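Local coordinates for tartronate semialdehyde reductase (Salmonella typhimurium, PDB 1VPD), which probably reduces tartronate semialdehyde to D-glycerate with NADH or NADPH, the last step from galactarate to D-glycerate, as a member of the 3-hydroxyisobutyrate dehydrogenase-related family, at residues L121-S126 / V139-D144; K22-A27 / M155-G160; E267-L272 / S283-Y288; R237-I242 / H277-H282. One frame throughout, in Å; residues are numbered along the deposited sequence. Where two conformers were deposited one is given.

Contact 1 of 4, residues L121-S126 / V139-D144; sequences LDAPVS and VMVGGD
Leu121 opens the pairing of two antiparallel strands, 119-126 and 137-142. Its CB lies 4.0 Å from Val141 CG1, and its CD2 reaches over the backbone at Gly142 and Gly143. Asp122 faces Gly142 in a hydrogen-bonded pair. Asp122 N donates a hydrogen bond to Gly142 O at 3.1 Å, and Gly142 N donates one to Asp122 O at 2.8 Å. The Asp122 carboxylate bends over Gly142, because CG sits between the backbone N and the carbonyl carbon (chi1 63°). Its oxygens are taken by the backbone N atoms of Gly169 and Asn172. Ala123 rests its CB against two valine methyls, 3.8 Å from Val141 CG2 and 3.9 Å from Val139 CG1. The first strand is interrupted at Ala123 and Pro124, yet the Pro124 carbonyl still accepts Met140 N at 3.0 Å, with an N-H...O angle of 169°. The selenomethionine chain of Met140 crosses the proline ring at about a right angle. Val125 and Val139 form a non-hydrogen-bonded pair, their side chains side by side. At Ser126, CB meets Met140 CE at 3.9 Å, while OG bonds Asn178 and a bound tartaric acid. Lys175, the predicted active-site residue, bonds Val125 O. The backbone bonds and apolar contacts thus hold the end of the strand pair beside the probable substrate pocket, and the buried Asp122 carboxylate ties this strand to the start of helix 170-198.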
loop_
_atom_site.group_PDB
_atom_site.type_symbol
_atom_site.label_atom_id
_atom_site.label_comp_id
_atom_site.label_asym_id
_atom_site.label_seq_id
_atom_site.Cartn_x
_atom_site.Cartn_y
_atom_site.Cartn_z
ATOM N N LEU A 121 7.078 -12.744 -6.574
ATOM C CA LEU A 121 6.622 -11.551 -7.278
ATOM C C LEU A 121 6.542 -10.401 -6.271
ATOM O O LEU A 121 6.126 -10.610 -5.125
ATOM C CB LEU A 121 5.228 -11.731 -7.876
ATOM C CG LEU A 121 4.987 -12.875 -8.870
ATOM C CD1 LEU A 121 3.513 -12.971 -9.193
ATOM C CD2 LEU A 121 5.811 -12.627 -10.096
ATOM N N ASP A 122 6.904 -9.196 -6.710
ATOM C CA ASP A 122 6.598 -7.984 -5.959
ATOM C C ASP A 122 5.390 -7.317 -6.600
ATOM O O ASP A 122 5.471 -6.823 -7.722
ATOM C CB ASP A 122 7.799 -7.032 -5.791
ATOM C CG ASP A 122 8.348 -6.463 -7.091
ATOM O OD1 ASP A 122 8.618 -7.232 -8.051
ATOM O OD2 ASP A 122 8.624 -5.237 -7.216
ATOM N N ALA A 123 4.260 -7.364 -5.895
ATOM C CA ALA A 123 2.964 -6.934 -6.419
ATOM C C ALA A 123 2.248 -5.941 -5.486
ATOM O O ALA A 123 1.142 -6.218 -5.004
ATOM C CB ALA A 123 2.081 -8.149 -6.659
ATOM N N PRO A 124 2.868 -4.786 -5.235
ATOM C CA PRO A 124 2.220 -3.742 -4.445
ATOM C C PRO A 124 0.988 -3.185 -5.148
ATOM O O PRO A 124 0.734 -3.424 -6.343
ATOM C CB PRO A 124 3.318 -2.673 -4.289
ATOM C CG PRO A 124 4.222 -2.886 -5.450
ATOM C CD PRO A 124 4.206 -4.374 -5.694
ATOM N N VAL A 125 0.196 -2.455 -4.386
ATOM C CA VAL A 125 -1.124 -2.052 -4.822
ATOM C C VAL A 125 -1.359 -0.579 -4.641
ATOM O O VAL A 125 -0.664 0.089 -3.857
ATOM C CB VAL A 125 -2.244 -2.851 -4.071
ATOM C CG1 VAL A 125 -1.948 -4.339 -4.068
ATOM C CG2 VAL A 125 -2.429 -2.374 -2.632
ATOM N N SER A 126 -2.388 -0.086 -5.320
ATOM C CA SER A 126 -2.883 1.269 -5.064
ATOM C C SER A 126 -4.395 1.364 -5.188
ATOM O O SER A 126 -5.012 0.758 -6.076
ATOM C CB SER A 126 -2.239 2.264 -6.012
ATOM O OG SER A 126 -2.678 3.558 -5.681
ATOM N N VAL A 139 -2.928 -3.261 -9.180
ATOM C CA VAL A 139 -1.793 -4.054 -8.751
ATOM C C VAL A 139 -0.717 -3.917 -9.814
ATOM O O VAL A 139 -0.988 -3.996 -11.017
ATOM C CB VAL A 139 -2.218 -5.549 -8.569
ATOM C CG1 VAL A 139 -1.080 -6.374 -8.049
ATOM C CG2 VAL A 139 -3.402 -5.640 -7.636
HETATM N N MSE A 140 0.514 -3.705 -9.366
HETATM C CA MSE A 140 1.651 -3.455 -10.242
HETATM C C MSE A 140 2.751 -4.428 -9.849
HETATM O O MSE A 140 3.174 -4.442 -8.712
HETATM C CB MSE A 140 2.092 -1.984 -10.129
HETATM C CG MSE A 140 2.462 -1.535 -8.711
HETATM SE SE MSE A 140 1.900 0.312 -8.312
HETATM C CE MSE A 140 -0.013 0.083 -8.421
ATOM N N VAL A 141 3.220 -5.240 -10.801
ATOM C CA VAL A 141 3.953 -6.461 -10.469
ATOM C C VAL A 141 5.298 -6.570 -11.164
ATOM O O VAL A 141 5.400 -6.321 -12.367
ATOM C CB VAL A 141 3.111 -7.710 -10.869
ATOM C CG1 VAL A 141 3.762 -8.966 -10.325
ATOM C CG2 VAL A 141 1.665 -7.557 -10.394
ATOM N N GLY A 142 6.326 -6.959 -10.417
ATOM C CA GLY A 142 7.575 -7.380 -11.003
ATOM C C GLY A 142 7.822 -8.859 -10.750
ATOM O O GLY A 142 7.302 -9.442 -9.788
ATOM N N GLY A 143 8.631 -9.449 -11.622
ATOM C CA GLY A 143 9.047 -10.844 -11.508
ATOM C C GLY A 143 8.937 -11.555 -12.843
ATOM O O GLY A 143 8.776 -10.940 -13.874
ATOM N N ASP A 144 9.042 -12.874 -12.805
ATOM C CA ASP A 144 8.954 -13.713 -14.012
ATOM C C ASP A 144 7.565 -13.732 -14.614
ATOM O O ASP A 144 6.578 -13.953 -13.926
ATOM C CB ASP A 144 9.418 -15.122 -13.611
ATOM C CG ASP A 144 9.278 -16.149 -14.714
ATOM O OD1 ASP A 144 8.736 -15.874 -15.795
ATOM O OD2 ASP A 144 9.704 -17.297 -14.565
#

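Contact 2 of 4, residues K22-A27 / M155-G160; sequences KNLLKA and MKAMAG
This is a small apolar contact between the end of helix 17-26 and the turn that follows helix 145-156, within the Rossmann-type nucleotide-binding domain. Leu24 carries most of it. Its CD2 meets Met158 CG at 3.7 Å and Ala157 CB at 3.8 Å. The Leu24 and Met158 side chains cross at a slant. Met158 is a selenomethionine, and its SE lies 3.9 Å from Leu24 CG. A bend at chi3 (-67°) brings Met158 CE to 4.1 Å from Leu24 CD2. Phe10 of strand 7-11 touches both Leu24 and Met158, so the pair packs down on the central sheet. Ala27 adds a methyl contact nearer the surface, with its CB 3.9 Å from Ala157 CB. Residues 156 to 159 form a type I beta turn, and Ala157 within it points its methyl at the helix. No direct hydrogen bond joins the segments. One water does so instead: it accepts from Asn23 ND2 at 2.9 Å and donates to Met158 O at 2.8 Å. The same ND2 also bonds the carbonyl of Ile133. Helix and turn are therefore held by methyl, methylene and selenium contacts, and the bridging water satisfies the polar atoms beside them without any charged group.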
loop_
_atom_site.group_PDB
_atom_site.type_symbol
_atom_site.label_atom_id
_atom_site.label_comp_id
_atom_site.label_asym_id
_atom_site.label_seq_id
_atom_site.Cartn_x
_atom_site.Cartn_y
_atom_site.Cartn_z
ATOM N N LYS A 22 -10.558 -10.974 2.481
ATOM C CA LYS A 22 -11.992 -11.253 2.430
ATOM C C LYS A 22 -12.498 -11.325 0.990
ATOM O O LYS A 22 -13.344 -12.159 0.668
ATOM C CB LYS A 22 -12.781 -10.247 3.266
ATOM C CG LYS A 22 -12.563 -10.426 4.743
ATOM C CD LYS A 22 -13.468 -9.513 5.511
ATOM C CE LYS A 22 -13.233 -9.626 6.980
ATOM N NZ LYS A 22 -13.904 -8.526 7.710
ATOM N N ASN A 23 -11.940 -10.517 0.087
ATOM C CA ASN A 23 -12.279 -10.650 -1.312
ATOM C C ASN A 23 -11.829 -11.972 -1.929
ATOM O O ASN A 23 -12.516 -12.507 -2.807
ATOM C CB ASN A 23 -11.783 -9.441 -2.127
ATOM C CG ASN A 23 -12.653 -8.224 -1.902
ATOM O OD1 ASN A 23 -13.868 -8.371 -1.672
ATOM N ND2 ASN A 23 -12.053 -7.012 -1.951
ATOM N N LEU A 24 -10.698 -12.510 -1.478
ATOM C CA LEU A 24 -10.240 -13.811 -1.957
ATOM C C LEU A 24 -11.202 -14.895 -1.478
ATOM O O LEU A 24 -11.532 -15.803 -2.241
ATOM C CB LEU A 24 -8.824 -14.131 -1.473
ATOM C CG LEU A 24 -7.667 -13.334 -2.097
ATOM C CD1 LEU A 24 -6.336 -13.848 -1.567
ATOM C CD2 LEU A 24 -7.689 -13.350 -3.615
ATOM N N LEU A 25 -11.657 -14.788 -0.241
ATOM C CA LEU A 25 -12.602 -15.778 0.307
ATOM C C LEU A 25 -13.911 -15.763 -0.473
ATOM O O LEU A 25 -14.455 -16.818 -0.781
ATOM C CB LEU A 25 -12.866 -15.535 1.784
ATOM C CG LEU A 25 -11.682 -15.828 2.720
ATOM C CD1 LEU A 25 -11.920 -15.245 4.070
ATOM C CD2 LEU A 25 -11.407 -17.324 2.850
ATOM N N LYS A 26 -14.406 -14.567 -0.788
ATOM C CA LYS A 26 -15.610 -14.397 -1.592
ATOM C C LYS A 26 -15.463 -14.925 -3.002
ATOM O O LYS A 26 -16.437 -15.374 -3.596
ATOM C CB LYS A 26 -15.991 -12.921 -1.671
ATOM C CG LYS A 26 -16.619 -12.403 -0.414
ATOM C CD LYS A 26 -17.501 -11.192 -0.707
ATOM C CE LYS A 26 -17.112 -10.038 0.151
ATOM N NZ LYS A 26 -17.140 -10.363 1.622
ATOM N N ALA A 27 -14.254 -14.866 -3.547
ATOM C CA ALA A 27 -13.979 -15.406 -4.870
ATOM C C ALA A 27 -13.796 -16.932 -4.865
ATOM O O ALA A 27 -13.532 -17.515 -5.912
ATOM C CB ALA A 27 -12.736 -14.741 -5.466
HETATM N N MSE A 155 -4.477 -12.758 -8.138
HETATM C CA MSE A 155 -4.274 -11.322 -7.858
HETATM C C MSE A 155 -5.484 -10.497 -8.307
HETATM O O MSE A 155 -5.920 -9.557 -7.616
HETATM C CB MSE A 155 -2.985 -10.822 -8.518
HETATM C CG MSE A 155 -1.727 -11.371 -7.874
HETATM SE SE MSE A 155 -0.073 -10.687 -8.618
HETATM C CE MSE A 155 -0.058 -11.622 -10.357
ATOM N N LYS A 156 -6.044 -10.855 -9.461
ATOM C CA LYS A 156 -7.180 -10.127 -10.037
ATOM C C LYS A 156 -8.438 -10.225 -9.180
ATOM O O LYS A 156 -9.288 -9.349 -9.232
ATOM C CB LYS A 156 -7.451 -10.581 -11.478
ATOM C CG LYS A 156 -8.532 -9.805 -12.203
ATOM C CD LYS A 156 -8.092 -8.371 -12.532
ATOM C CE LYS A 156 -9.168 -7.626 -13.333
ATOM N NZ LYS A 156 -10.437 -7.468 -12.547
ATOM N N ALA A 157 -8.560 -11.278 -8.374
ATOM C CA ALA A 157 -9.688 -11.401 -7.459
ATOM C C ALA A 157 -9.782 -10.291 -6.409
ATOM O O ALA A 157 -10.846 -10.096 -5.803
ATOM C CB ALA A 157 -9.668 -12.776 -6.773
HETATM N N MSE A 158 -8.685 -9.549 -6.206
HETATM C CA MSE A 158 -8.643 -8.428 -5.262
HETATM C C MSE A 158 -8.661 -7.057 -5.948
HETATM O O MSE A 158 -8.643 -6.022 -5.258
HETATM C CB MSE A 158 -7.370 -8.519 -4.417
HETATM C CG MSE A 158 -7.355 -9.699 -3.451
HETATM SE SE MSE A 158 -5.601 -10.048 -2.701
HETATM C CE MSE A 158 -4.716 -10.605 -4.314
ATOM N N ALA A 159 -8.718 -7.051 -7.275
ATOM C CA ALA A 159 -8.299 -5.895 -8.064
ATOM C C ALA A 159 -9.207 -5.555 -9.240
ATOM O O ALA A 159 -9.907 -6.421 -9.797
ATOM C CB ALA A 159 -6.897 -6.167 -8.597
ATOM N N GLY A 160 -9.140 -4.289 -9.648
ATOM C CA GLY A 160 -9.661 -3.850 -10.933
ATOM C C GLY A 160 -8.671 -3.979 -12.072
ATOM O O GLY A 160 -9.060 -3.982 -13.244
HETATM O O HOH W 1 -9.318 -6.361 -2.548
#

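Contact 3 of 4, residues E267-L272 / S283-Y288; sequences EMMQAL and SALACY
The phenol ring of Tyr288 takes Met268 CG over one face and Ala271 CB at its edge. CG stands 3.8 Å from the ring centroid and 22° off the normal, a CH-pi contact displaced toward the rim. The selenium of Met268 follows at 4.5 Å from the centroid of the Tyr288 ring, obliquely, as a Met-aromatic contact. This is helix-to-helix packing in the all-helical C-terminal domain, between helices 260-274 and 285-293. Tyr288 turns its ring toward the first helix with CG anti to the backbone N (chi1 175°). The Met268 chain is extended beyond CG, and the Met268 and Tyr288 side chains cross at about a right angle. The Ala271 methyl, one turn further along, lies near the ring plane, with its CB 3.9 Å from Tyr288 CE1.

Leu272 fills the next place. Its CD2 lies 3.6 Å from Ala284 O and also approaches the backbone N and CB of Tyr288. Its CD1 touches both CA and CD2 of Leu285. The Leu285 side chain divides its methyls: CD2 is shared by Leu272 and Met268, while CD1 goes to Met269. The segments exchange no hydrogen bond, and the touching groups are almost wholly apolar. Helix 170-198 covers the deeper side, where Ile186 packs on Leu285 and Ala183 on Met269. Helix 238-255 adds His241, Ile242 and Leu245 around Met269. Met269, a selenomethionine like Met268, also runs extended, and its terminal CE ends 3.8 Å from Leu285 CD1.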
loop_
_atom_site.group_PDB
_atom_site.type_symbol
_atom_site.label_atom_id
_atom_site.label_comp_id
_atom_site.label_asym_id
_atom_site.label_seq_id
_atom_site.Cartn_x
_atom_site.Cartn_y
_atom_site.Cartn_z
ATOM N N GLU A 267 9.445 17.022 3.521
ATOM C CA GLU A 267 9.699 17.911 4.646
ATOM C C GLU A 267 8.389 18.327 5.307
ATOM O O GLU A 267 8.353 18.490 6.533
ATOM C CB GLU A 267 10.537 19.121 4.232
ATOM C CG GLU A 267 11.943 18.736 3.718
ATOM C CD GLU A 267 12.708 17.823 4.656
ATOM O OE1 GLU A 267 12.827 18.184 5.856
ATOM O OE2 GLU A 267 13.197 16.750 4.189
HETATM N N MSE A 268 7.331 18.506 4.523
HETATM C CA MSE A 268 6.003 18.769 5.085
HETATM C C MSE A 268 5.551 17.608 5.983
HETATM O O MSE A 268 5.010 17.831 7.096
HETATM C CB MSE A 268 4.946 18.985 3.989
HETATM C CG MSE A 268 5.253 20.139 3.055
HETATM SE SE MSE A 268 3.831 20.314 1.747
HETATM C CE MSE A 268 4.817 21.511 0.563
HETATM N N MSE A 269 5.743 16.383 5.503
HETATM C CA MSE A 269 5.396 15.210 6.287
HETATM C C MSE A 269 6.252 15.084 7.550
HETATM O O MSE A 269 5.730 14.673 8.603
HETATM C CB MSE A 269 5.465 13.943 5.430
HETATM C CG MSE A 269 4.399 13.874 4.353
HETATM SE SE MSE A 269 4.372 12.094 3.614
HETATM C CE MSE A 269 2.959 12.414 2.292
ATOM N N GLN A 270 7.529 15.494 7.492
ATOM C CA GLN A 270 8.353 15.542 8.720
ATOM C C GLN A 270 7.749 16.512 9.749
ATOM O O GLN A 270 7.683 16.205 10.951
ATOM C CB GLN A 270 9.820 15.883 8.411
ATOM C CG GLN A 270 10.519 14.803 7.607
ATOM C CD GLN A 270 10.806 13.536 8.413
ATOM O OE1 GLN A 270 10.959 13.592 9.651
ATOM N NE2 GLN A 270 10.860 12.391 7.726
ATOM N N ALA A 271 7.291 17.671 9.283
ATOM C CA ALA A 271 6.640 18.623 10.166
ATOM C C ALA A 271 5.367 18.027 10.783
ATOM O O ALA A 271 5.127 18.198 11.995
ATOM C CB ALA A 271 6.335 19.928 9.424
ATOM N N LEU A 272 4.565 17.341 9.965
ATOM C CA LEU A 272 3.331 16.710 10.449
ATOM C C LEU A 272 3.619 15.650 11.505
ATOM O O LEU A 272 2.938 15.597 12.548
ATOM C CB LEU A 272 2.537 16.121 9.297
ATOM C CG LEU A 272 1.825 17.160 8.432
ATOM C CD1 LEU A 272 1.359 16.568 7.143
ATOM C CD2 LEU A 272 0.655 17.807 9.204
ATOM N N SER A 283 -4.508 12.406 4.126
ATOM C CA SER A 283 -5.327 13.610 3.950
ATOM C C SER A 283 -4.931 14.705 4.951
ATOM O O SER A 283 -5.174 15.887 4.702
ATOM C CB SER A 283 -6.829 13.277 4.052
ATOM O OG SER A 283 -7.143 12.653 5.292
ATOM N N ALA A 284 -4.303 14.329 6.068
ATOM C CA ALA A 284 -3.817 15.301 7.054
ATOM C C ALA A 284 -2.677 16.188 6.534
ATOM O O ALA A 284 -2.275 17.146 7.186
ATOM C CB ALA A 284 -3.421 14.611 8.356
ATOM N N LEU A 285 -2.175 15.916 5.335
ATOM C CA LEU A 285 -1.328 16.908 4.686
ATOM C C LEU A 285 -2.044 18.238 4.598
ATOM O O LEU A 285 -1.416 19.291 4.642
ATOM C CB LEU A 285 -0.953 16.461 3.274
ATOM C CG LEU A 285 0.359 15.766 3.044
ATOM C CD1 LEU A 285 0.347 15.163 1.651
ATOM C CD2 LEU A 285 1.524 16.736 3.221
ATOM N N ALA A 286 -3.374 18.225 4.490
ATOM C CA ALA A 286 -4.145 19.474 4.505
ATOM C C ALA A 286 -3.900 20.299 5.763
ATOM O O ALA A 286 -3.851 21.534 5.692
ATOM C CB ALA A 286 -5.643 19.203 4.328
ATOM N N CYS A 287 -3.717 19.623 6.894
ATOM C CA CYS A 287 -3.509 20.298 8.171
ATOM C C CYS A 287 -2.202 21.100 8.199
ATOM O O CYS A 287 -2.117 22.123 8.875
ATOM C CB CYS A 287 -3.595 19.315 9.339
ATOM S SG CYS A 287 -5.082 18.294 9.336
ATOM N N TYR A 288 -1.183 20.646 7.454
ATOM C CA TYR A 288 0.046 21.411 7.309
ATOM C C TYR A 288 -0.250 22.783 6.710
ATOM O O TYR A 288 0.174 23.820 7.228
ATOM C CB TYR A 288 1.050 20.630 6.441
ATOM C CG TYR A 288 2.317 21.387 6.131
ATOM C CD1 TYR A 288 3.400 21.349 6.999
ATOM C CD2 TYR A 288 2.446 22.138 4.969
ATOM C CE1 TYR A 288 4.580 22.055 6.723
ATOM C CE2 TYR A 288 3.605 22.852 4.697
ATOM C CZ TYR A 288 4.669 22.808 5.578
ATOM O OH TYR A 288 5.825 23.486 5.306
#

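Contact 4 of 4, residues R237-I242 / H277-H282; sequences RIDLHI and HGNDDH
Arg237 starts out with CG anti to its carbonyl carbon (chi1 -66°). The chain runs extended through chi2, which brings CD beside Asn279, and the bend at chi3 (-82°) then turns the guanidinium group. CD comes 3.3 Å from Asn279 OD1. The guanidinium and amide planes are turned 46° apart, and Leu240 CG lies over one guanidinium face. Asn279 has the same chi1 setting, and its end swings back toward the arginine although CB points away. A water lies between the groups. It donates to Asp239 OD2 at 2.7 Å and weakly accepts from Arg237 NH1; its approach to Asn279 OD1 is doubtfully short.

Arg237 is the N-cap residue of helix 238-255, and the loop after helix 260-274 runs across this helix start. Loop carbonyls take the first helix N-H groups. Ile238 N bonds Asp280 O at 2.9 Å, nearly straight out from the carbonyl, and Asp239 N meets a lone pair of Gly278 O at 2.9 Å. The loop turns sharply here, through a type I turn from His277 to Asp280. Within it, His277 ND1 donates to Asp280 OD2 at 2.8 Å. The Asp239 carboxylate lies close over Gly278, with OD1 3.4 Å from Gly278 CA; OD1 is also salt-bridged to Arg273. In one of its two conformers, Ile238 packs its CD1 3.7 Å from His282 CA. The His282 side chain lies near a bound tartaric acid that may mark the substrate pocket. His241 NE2 is hydrogen-bonded to the carbonyl of Gln179 in helix 170-198.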
loop_
_atom_site.group_PDB
_atom_site.type_symbol
_atom_site.label_atom_id
_atom_site.label_comp_id
_atom_site.label_asym_id
_atom_site.label_seq_id
_atom_site.Cartn_x
_atom_site.Cartn_y
_atom_site.Cartn_z
ATOM N N ARG A 237 -1.646 5.852 6.920
ATOM C CA ARG A 237 -0.944 6.726 7.865
ATOM C C ARG A 237 0.173 7.525 7.205
ATOM O O ARG A 237 0.942 6.999 6.387
ATOM C CB ARG A 237 -0.301 5.918 8.991
ATOM C CG ARG A 237 -1.290 5.209 9.906
ATOM C CD ARG A 237 -0.603 4.549 11.066
ATOM N NE ARG A 237 -0.042 3.248 10.720
ATOM C CZ ARG A 237 1.254 2.935 10.726
ATOM N NH1 ARG A 237 2.195 3.821 11.039
ATOM N NH2 ARG A 237 1.603 1.705 10.407
ATOM N N ILE A 238 0.286 8.784 7.611
ATOM C CA ILE A 238 1.410 9.634 7.213
ATOM C C ILE A 238 2.768 8.935 7.440
ATOM O O ILE A 238 3.643 9.000 6.571
ATOM C CB ILE A 238 1.363 10.985 7.977
ATOM C CG1 ILE A 238 0.263 11.902 7.424
ATOM C CG2 ILE A 238 2.726 11.675 7.967
ATOM C CD1 ILE A 238 0.640 12.610 6.117
ATOM N N ASP A 239 2.930 8.217 8.554
ATOM C CA ASP A 239 4.190 7.545 8.819
ATOM C C ASP A 239 4.575 6.517 7.746
ATOM O O ASP A 239 5.769 6.359 7.450
ATOM C CB ASP A 239 4.234 6.931 10.227
ATOM C CG ASP A 239 4.470 7.957 11.307
ATOM O OD1 ASP A 239 4.993 9.070 11.017
ATOM O OD2 ASP A 239 4.155 7.729 12.498
ATOM N N LEU A 240 3.586 5.817 7.194
ATOM C CA LEU A 240 3.826 4.900 6.085
ATOM C C LEU A 240 4.156 5.633 4.784
ATOM O O LEU A 240 5.030 5.199 4.043
ATOM C CB LEU A 240 2.651 3.948 5.872
ATOM C CG LEU A 240 2.421 2.989 7.034
ATOM C CD1 LEU A 240 1.112 2.229 6.794
ATOM C CD2 LEU A 240 3.587 2.037 7.186
ATOM N N HIS A 241 3.491 6.755 4.526
ATOM C CA HIS A 241 3.789 7.516 3.326
ATOM C C HIS A 241 5.195 8.118 3.408
ATOM O O HIS A 241 5.879 8.178 2.389
ATOM C CB HIS A 241 2.720 8.571 3.010
ATOM C CG HIS A 241 2.526 8.777 1.540
ATOM N ND1 HIS A 241 1.315 9.136 0.992
ATOM C CD2 HIS A 241 3.398 8.681 0.503
ATOM C CE1 HIS A 241 1.446 9.240 -0.325
ATOM N NE2 HIS A 241 2.703 8.974 -0.647
ATOM N N ILE A 242 5.646 8.491 4.607
ATOM C CA ILE A 242 7.016 8.941 4.817
ATOM C C ILE A 242 8.010 7.864 4.376
ATOM O O ILE A 242 8.983 8.158 3.682
ATOM C CB ILE A 242 7.267 9.362 6.304
ATOM C CG1 ILE A 242 6.602 10.719 6.570
ATOM C CG2 ILE A 242 8.763 9.423 6.602
ATOM C CD1 ILE A 242 6.552 11.152 8.036
ATOM N N HIS A 277 0.885 14.085 13.871
ATOM C CA HIS A 277 -0.002 13.621 12.805
ATOM C C HIS A 277 0.452 12.324 12.099
ATOM O O HIS A 277 -0.165 11.908 11.118
ATOM C CB HIS A 277 -0.185 14.689 11.722
ATOM C CG HIS A 277 -0.988 15.877 12.139
ATOM N ND1 HIS A 277 -2.368 15.891 12.105
ATOM C CD2 HIS A 277 -0.605 17.113 12.544
ATOM C CE1 HIS A 277 -2.798 17.085 12.485
ATOM N NE2 HIS A 277 -1.750 17.844 12.755
ATOM N N GLY A 278 1.497 11.679 12.595
ATOM C CA GLY A 278 2.046 10.490 11.956
ATOM C C GLY A 278 1.080 9.334 11.819
ATOM O O GLY A 278 1.166 8.540 10.880
ATOM N N ASN A 279 0.137 9.231 12.753
ATOM C CA ASN A 279 -0.860 8.172 12.710
ATOM C C ASN A 279 -2.180 8.595 12.082
ATOM O O ASN A 279 -3.153 7.818 12.084
ATOM C CB ASN A 279 -1.087 7.601 14.115
ATOM C CG ASN A 279 0.094 6.787 14.585
ATOM O OD1 ASN A 279 0.513 5.848 13.904
ATOM N ND2 ASN A 279 0.678 7.172 15.705
ATOM N N ASP A 280 -2.224 9.812 11.535
ATOM C CA ASP A 280 -3.382 10.272 10.779
ATOM C C ASP A 280 -3.305 9.816 9.328
ATOM O O ASP A 280 -2.218 9.600 8.800
ATOM C CB ASP A 280 -3.477 11.792 10.785
ATOM C CG ASP A 280 -3.953 12.362 12.098
ATOM O OD1 ASP A 280 -4.507 11.617 12.947
ATOM O OD2 ASP A 280 -3.845 13.576 12.323
ATOM N N ASP A 281 -4.462 9.672 8.686
ATOM C CA ASP A 281 -4.539 9.467 7.245
ATOM C C ASP A 281 -3.760 10.550 6.524
ATOM O O ASP A 281 -3.673 11.669 6.999
ATOM C CB ASP A 281 -5.983 9.515 6.774
ATOM C CG ASP A 281 -6.126 9.215 5.293
ATOM O OD1 ASP A 281 -5.904 8.052 4.892
ATOM O OD2 ASP A 281 -6.454 10.097 4.467
ATOM N N HIS A 282 -3.212 10.221 5.357
ATOM C CA HIS A 282 -2.427 11.207 4.617
ATOM C C HIS A 282 -3.181 12.432 4.068
ATOM O O HIS A 282 -2.538 13.414 3.694
ATOM C CB HIS A 282 -1.501 10.587 3.555
ATOM C CG HIS A 282 -2.132 9.673 2.546
ATOM N ND1 HIS A 282 -3.445 9.238 2.542
ATOM C CD2 HIS A 282 -1.541 9.070 1.489
ATOM C CE1 HIS A 282 -3.633 8.422 1.510
ATOM N NE2 HIS A 282 -2.493 8.315 0.854
HETATM O O HOH W 2 2.727 5.457 13.023
#

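Contacts 1 and 2 belong to the nucleotide-binding domain, contacts 3 and 4 to the helical domain on the opposite side of the chain's centre. Contact 1 is buried and rests on strand-to-strand backbone bonds. Contact 2 is only partly buried and has apolar packing plus a water. They meet through Met155, which lies on Ala123 and Val141. Contact 3 is buried and apolar, while contact 4, partly buried, is rich in charges and carbonyl bonds. These two are about 9 Å apart between centres and touch where Met269 packs on His241 and Ile242. Contacts 1 and 4 come within about 8 Å at their nearest atoms, and bound tartaric acid lies near both.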